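Local coordinates for protein (soluble lytic transglycosylase SLT70) (Escherichia coli, PDB 1QSA) that cleaves the glycosidic bonds between N-acetylmuramic acid and N-acetylglucosamine in peptidoglycan, leaving a 1,6-anhydro bond in the muramic acid residue, at residues Leu37-Asp49 with Phe61-Leu74. Sequence-based numbering, arbitrary orientation. Where two conformers were deposited one is given.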
loop_
_atom_site.group_PDB
_atom_site.type_symbol
_atom_site.label_atom_id
_atom_site.label_comp_id
_atom_site.label_asym_id
_atom_site.label_seq_id
_atom_site.Cartn_x
_atom_site.Cartn_y
_atom_site.Cartn_z
ATOM N N LEU A 37 -7.834 12.123 27.901
ATOM C CA LEU A 37 -8.425 10.919 27.320
ATOM C C LEU A 37 -9.801 10.506 27.871
ATOM O O LEU A 37 -10.323 9.450 27.504
ATOM C CB LEU A 37 -7.437 9.748 27.342
ATOM C CG LEU A 37 -6.068 10.022 26.689
ATOM C CD1 LEU A 37 -5.259 8.731 26.637
ATOM C CD2 LEU A 37 -6.214 10.586 25.280
ATOM N N TYR A 38 -10.425 11.358 28.683
ATOM C CA TYR A 38 -11.758 11.044 29.211
ATOM C C TYR A 38 -12.757 10.696 28.081
ATOM O O TYR A 38 -13.533 9.759 28.226
ATOM C CB TYR A 38 -12.282 12.189 30.083
ATOM C CG TYR A 38 -13.618 11.885 30.701
ATOM C CD1 TYR A 38 -13.732 10.997 31.778
ATOM C CD2 TYR A 38 -14.773 12.453 30.185
ATOM C CE1 TYR A 38 -14.986 10.681 32.321
ATOM C CE2 TYR A 38 -16.027 12.149 30.713
ATOM C CZ TYR A 38 -16.125 11.267 31.773
ATOM O OH TYR A 38 -17.380 10.969 32.257
ATOM N N PRO A 39 -12.717 11.402 26.926
ATOM C CA PRO A 39 -13.668 11.057 25.849
ATOM C C PRO A 39 -13.542 9.594 25.401
ATOM O O PRO A 39 -14.527 8.997 24.958
ATOM C CB PRO A 39 -13.288 12.028 24.727
ATOM C CG PRO A 39 -12.831 13.242 25.476
ATOM C CD PRO A 39 -11.977 12.633 26.585
ATOM N N TYR A 40 -12.339 9.022 25.480
ATOM C CA TYR A 40 -12.151 7.610 25.124
ATOM C C TYR A 40 -12.867 6.700 26.126
ATOM O O TYR A 40 -13.378 5.639 25.756
ATOM C CB TYR A 40 -10.671 7.252 25.008
ATOM C CG TYR A 40 -10.029 7.765 23.743
ATOM C CD1 TYR A 40 -10.036 6.997 22.573
ATOM C CD2 TYR A 40 -9.400 9.012 23.709
ATOM C CE1 TYR A 40 -9.438 7.457 21.404
ATOM C CE2 TYR A 40 -8.787 9.482 22.530
ATOM C CZ TYR A 40 -8.819 8.693 21.385
ATOM O OH TYR A 40 -8.255 9.142 20.216
ATOM N N LEU A 41 -12.882 7.095 27.396
ATOM C CA LEU A 41 -13.586 6.332 28.431
ATOM C C LEU A 41 -15.102 6.419 28.174
ATOM O O LEU A 41 -15.827 5.438 28.341
ATOM C CB LEU A 41 -13.266 6.905 29.823
ATOM C CG LEU A 41 -11.824 6.738 30.312
ATOM C CD1 LEU A 41 -11.684 7.431 31.663
ATOM C CD2 LEU A 41 -11.459 5.257 30.415
ATOM N N GLU A 42 -15.584 7.600 27.798
ATOM C CA GLU A 42 -17.002 7.777 27.522
ATOM C C GLU A 42 -17.401 6.918 26.329
ATOM O O GLU A 42 -18.472 6.306 26.321
ATOM C CB GLU A 42 -17.306 9.234 27.189
ATOM C CG GLU A 42 -17.154 10.191 28.333
ATOM C CD GLU A 42 -17.518 11.603 27.937
ATOM O OE1 GLU A 42 -16.775 12.212 27.142
ATOM O OE2 GLU A 42 -18.553 12.104 28.421
ATOM N N TYR A 43 -16.525 6.870 25.324
ATOM C CA TYR A 43 -16.780 6.074 24.133
ATOM C C TYR A 43 -16.898 4.604 24.525
ATOM O O TYR A 43 -17.802 3.902 24.059
ATOM C CB TYR A 43 -15.650 6.270 23.107
ATOM C CG TYR A 43 -15.747 5.331 21.916
ATOM C CD1 TYR A 43 -16.577 5.626 20.832
ATOM C CD2 TYR A 43 -15.034 4.133 21.895
ATOM C CE1 TYR A 43 -16.694 4.739 19.747
ATOM C CE2 TYR A 43 -15.146 3.240 20.824
ATOM C CZ TYR A 43 -15.977 3.553 19.755
ATOM O OH TYR A 43 -16.085 2.649 18.715
ATOM N N ARG A 44 -15.993 4.145 25.385
ATOM C CA ARG A 44 -16.011 2.755 25.837
ATOM C C ARG A 44 -17.317 2.461 26.583
ATOM O O ARG A 44 -17.944 1.422 26.371
ATOM C CB ARG A 44 -14.792 2.459 26.727
ATOM C CG ARG A 44 -14.628 0.974 27.036
ATOM C CD ARG A 44 -13.343 0.698 27.835
ATOM N NE ARG A 44 -13.253 -0.702 28.249
ATOM C CZ ARG A 44 -12.168 -1.296 28.747
ATOM N NH1 ARG A 44 -11.033 -0.635 28.933
ATOM N NH2 ARG A 44 -12.231 -2.570 29.095
ATOM N N GLN A 45 -17.738 3.388 27.434
ATOM C CA GLN A 45 -18.978 3.227 28.200
ATOM C C GLN A 45 -20.201 3.151 27.275
ATOM O O GLN A 45 -21.061 2.275 27.421
ATOM C CB GLN A 45 -19.125 4.408 29.150
ATOM C CG GLN A 45 -20.307 4.341 30.088
ATOM C CD GLN A 45 -20.251 5.474 31.087
ATOM O OE1 GLN A 45 -20.542 6.622 30.754
ATOM N NE2 GLN A 45 -19.810 5.170 32.303
ATOM N N ILE A 46 -20.269 4.060 26.309
ATOM C CA ILE A 46 -21.403 4.085 25.385
ATOM C C ILE A 46 -21.474 2.807 24.555
ATOM O O ILE A 46 -22.536 2.178 24.454
ATOM C CB ILE A 46 -21.323 5.323 24.468
ATOM C CG1 ILE A 46 -21.526 6.589 25.299
ATOM C CG2 ILE A 46 -22.364 5.250 23.356
ATOM C CD1 ILE A 46 -21.279 7.871 24.506
ATOM N N THR A 47 -20.338 2.401 23.999
ATOM C CA THR A 47 -20.282 1.199 23.164
ATOM C C THR A 47 -20.444 -0.114 23.904
ATOM O O THR A 47 -20.785 -1.128 23.291
ATOM C CB THR A 47 -19.031 1.152 22.261
ATOM O OG1 THR A 47 -17.835 1.291 23.041
ATOM C CG2 THR A 47 -19.097 2.264 21.230
ATOM N N ASP A 48 -20.187 -0.101 25.210
ATOM C CA ASP A 48 -20.344 -1.290 26.040
ATOM C C ASP A 48 -21.803 -1.757 26.065
ATOM O O ASP A 48 -22.079 -2.933 26.299
ATOM C CB ASP A 48 -19.910 -0.988 27.483
ATOM C CG ASP A 48 -18.487 -1.425 27.779
ATOM O OD1 ASP A 48 -17.752 -1.807 26.856
ATOM O OD2 ASP A 48 -18.107 -1.390 28.965
ATOM N N ASP A 49 -22.728 -0.826 25.872
ATOM C CA ASP A 49 -24.149 -1.151 25.902
ATOM C C ASP A 49 -24.816 -0.513 24.684
ATOM O O ASP A 49 -25.936 -0.018 24.784
ATOM C CB ASP A 49 -24.757 -0.585 27.200
ATOM C CG ASP A 49 -26.118 -1.188 27.537
ATOM O OD1 ASP A 49 -26.368 -2.353 27.155
ATOM O OD2 ASP A 49 -26.927 -0.496 28.199
ATOM N N PHE A 61 -22.916 12.759 22.267
ATOM C CA PHE A 61 -21.496 12.434 22.333
ATOM C C PHE A 61 -20.761 12.832 21.050
ATOM O O PHE A 61 -19.679 13.419 21.090
ATOM C CB PHE A 61 -21.285 10.940 22.620
ATOM C CG PHE A 61 -19.839 10.547 22.696
ATOM C CD1 PHE A 61 -19.068 10.899 23.805
ATOM C CD2 PHE A 61 -19.225 9.852 21.646
ATOM C CE1 PHE A 61 -17.713 10.570 23.867
ATOM C CE2 PHE A 61 -17.874 9.524 21.704
ATOM C CZ PHE A 61 -17.120 9.887 22.825
ATOM N N VAL A 62 -21.356 12.517 19.910
ATOM C CA VAL A 62 -20.749 12.846 18.632
ATOM C C VAL A 62 -20.624 14.369 18.463
ATOM O O VAL A 62 -19.567 14.867 18.071
ATOM C CB VAL A 62 -21.558 12.220 17.475
ATOM C CG1 VAL A 62 -21.028 12.682 16.125
ATOM C CG2 VAL A 62 -21.521 10.708 17.586
ATOM N N ARG A 63 -21.668 15.113 18.821
ATOM C CA ARG A 63 -21.622 16.574 18.666
ATOM C C ARG A 63 -20.625 17.232 19.627
ATOM O O ARG A 63 -19.990 18.230 19.284
ATOM C CB ARG A 63 -23.010 17.207 18.847
ATOM C CG ARG A 63 -24.151 16.554 18.064
ATOM C CD ARG A 63 -23.752 16.011 16.683
ATOM N NE ARG A 63 -24.176 14.614 16.539
ATOM C CZ ARG A 63 -24.138 13.907 15.410
ATOM N NH1 ARG A 63 -23.704 14.457 14.273
ATOM N NH2 ARG A 63 -24.544 12.636 15.417
ATOM N N ALA A 64 -20.448 16.631 20.800
ATOM C CA ALA A 64 -19.536 17.162 21.810
ATOM C C ALA A 64 -18.071 16.844 21.548
ATOM O O ALA A 64 -17.192 17.455 22.147
ATOM C CB ALA A 64 -19.919 16.643 23.185
ATOM N N ASN A 65 -17.809 15.918 20.631
ATOM C CA ASN A 65 -16.445 15.487 20.343
ATOM C C ASN A 65 -16.158 15.454 18.839
ATOM O O ASN A 65 -15.768 14.413 18.296
ATOM C CB ASN A 65 -16.233 14.102 20.978
ATOM C CG ASN A 65 -16.357 14.132 22.496
ATOM O OD1 ASN A 65 -15.379 14.401 23.197
ATOM N ND2 ASN A 65 -17.560 13.873 23.010
ATOM N N PRO A 66 -16.240 16.627 18.164
ATOM C CA PRO A 66 -16.006 16.738 16.721
ATOM C C PRO A 66 -14.666 16.273 16.155
ATOM O O PRO A 66 -14.601 15.858 14.997
ATOM C CB PRO A 66 -16.257 18.225 16.441
ATOM C CG PRO A 66 -15.852 18.888 17.710
ATOM C CD PRO A 66 -16.407 17.962 18.770
ATOM N N THR A 67 -13.603 16.340 16.956
ATOM C CA THR A 67 -12.286 15.921 16.497
ATOM C C THR A 67 -11.800 14.576 17.052
ATOM O O THR A 67 -10.670 14.160 16.788
ATOM C CB THR A 67 -11.212 17.002 16.779
ATOM O OG1 THR A 67 -11.081 17.194 18.191
ATOM C CG2 THR A 67 -11.597 18.332 16.103
ATOM N N LEU A 68 -12.659 13.887 17.799
ATOM C CA LEU A 68 -12.293 12.594 18.367
ATOM C C LEU A 68 -12.511 11.517 17.289
ATOM O O LEU A 68 -13.651 11.279 16.879
ATOM C CB LEU A 68 -13.172 12.310 19.584
ATOM C CG LEU A 68 -12.888 10.999 20.316
ATOM C CD1 LEU A 68 -11.528 11.077 21.007
ATOM C CD2 LEU A 68 -13.992 10.747 21.339
ATOM N N PRO A 69 -11.436 10.831 16.843
ATOM C CA PRO A 69 -11.637 9.810 15.808
ATOM C C PRO A 69 -12.739 8.770 16.101
ATOM O O PRO A 69 -13.579 8.524 15.234
ATOM C CB PRO A 69 -10.239 9.209 15.627
ATOM C CG PRO A 69 -9.336 10.384 15.923
ATOM C CD PRO A 69 -9.998 10.997 17.143
ATOM N N PRO A 70 -12.771 8.169 17.311
ATOM C CA PRO A 70 -13.859 7.198 17.521
ATOM C C PRO A 70 -15.281 7.791 17.564
ATOM O O PRO A 70 -16.255 7.060 17.363
ATOM C CB PRO A 70 -13.476 6.502 18.829
ATOM C CG PRO A 70 -12.568 7.482 19.514
ATOM C CD PRO A 70 -11.759 8.047 18.377
ATOM N N ALA A 71 -15.418 9.095 17.821
ATOM C CA ALA A 71 -16.750 9.700 17.803
ATOM C C ALA A 71 -17.193 9.761 16.334
ATOM O O ALA A 71 -18.372 9.596 16.019
ATOM C CB ALA A 71 -16.739 11.096 18.416
ATOM N N ARG A 72 -16.233 9.953 15.433
ATOM C CA ARG A 72 -16.548 10.021 14.015
ATOM C C ARG A 72 -16.951 8.658 13.470
ATOM O O ARG A 72 -17.927 8.556 12.718
ATOM C CB ARG A 72 -15.391 10.632 13.218
ATOM C CG ARG A 72 -15.019 12.041 13.702
ATOM C CD ARG A 72 -13.847 12.632 12.917
ATOM N NE ARG A 72 -14.240 13.754 12.062
ATOM C CZ ARG A 72 -14.879 13.641 10.895
ATOM N NH1 ARG A 72 -15.217 12.449 10.412
ATOM N NH2 ARG A 72 -15.181 14.732 10.207
ATOM N N THR A 73 -16.270 7.607 13.911
ATOM C CA THR A 73 -16.609 6.259 13.464
ATOM C C THR A 73 -17.914 5.794 14.122
ATOM O O THR A 73 -18.653 4.977 13.551
ATOM C CB THR A 73 -15.488 5.233 13.741
ATOM O OG1 THR A 73 -15.221 5.151 15.144
ATOM C CG2 THR A 73 -14.212 5.606 12.987
ATOM N N LEU A 74 -18.207 6.320 15.315
ATOM C CA LEU A 74 -19.435 5.947 16.028
ATOM C C LEU A 74 -20.705 6.307 15.245
ATOM O O LEU A 74 -21.739 5.641 15.390
ATOM C CB LEU A 74 -19.471 6.588 17.423
ATOM C CG LEU A 74 -20.658 6.224 18.332
ATOM C CD1 LEU A 74 -20.724 4.710 18.563
ATOM C CD2 LEU A 74 -20.550 6.969 19.666
HETATM O O HOH W 1 -18.620 14.119 25.714
HETATM O O HOH W 2 -17.085 3.481 16.322
#
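The Tyr43 ring lies between Pro70 and Thr47. Pro70 CB sits almost over the ring centre, 3.7 Å from the centroid, in a CH-pi contact. Thr47 CG2 lies off-centre over the opposite face. Leu74 CB and Phe61 CE2 approach the edge. Tyr43 CG is anti to the backbone N (chi1 172°), which carries the ring to helix 69-84. A water in the ring plane is shared by its hydroxyl and Thr73 OG1. Leu68 CD1 lies over one face of Tyr40, toward the rim and 3.5 Å from Tyr40 CE2. Pro70 CG meets Tyr40 CE1 obliquely. Pro39 O lies at the edge of the Phe61 ring, 3.5 Å from Phe61 CZ. Glu42 OE1, in one of two conformers, is in plane at the edge. Ile46 CD1 comes obliquely to within 3.5 Å of Phe61 CG. Tyr40 OH hydrogen-bonds Glu403 of helix 397-408, in the L domain, another part of the ring-shaped alpha-superhelix. Helix 38-48 packs against two successive helices, 55-64 and 69-84, and runs at 28° to segment 69-74. From the first, Phe61 enters as a knob among Pro39, Glu42, Tyr43 and Ile46. Cutting Phe61 back to alanine would probably leave a hole there, and Ile46 CD1 would lose its aromatic partner. A water donates to Glu42 OE1 in that conformer and accepts from Asn65 ND2. The same nitrogen bonds Phe61 O nearly straight (172°), which holds the Asn65 amide in place.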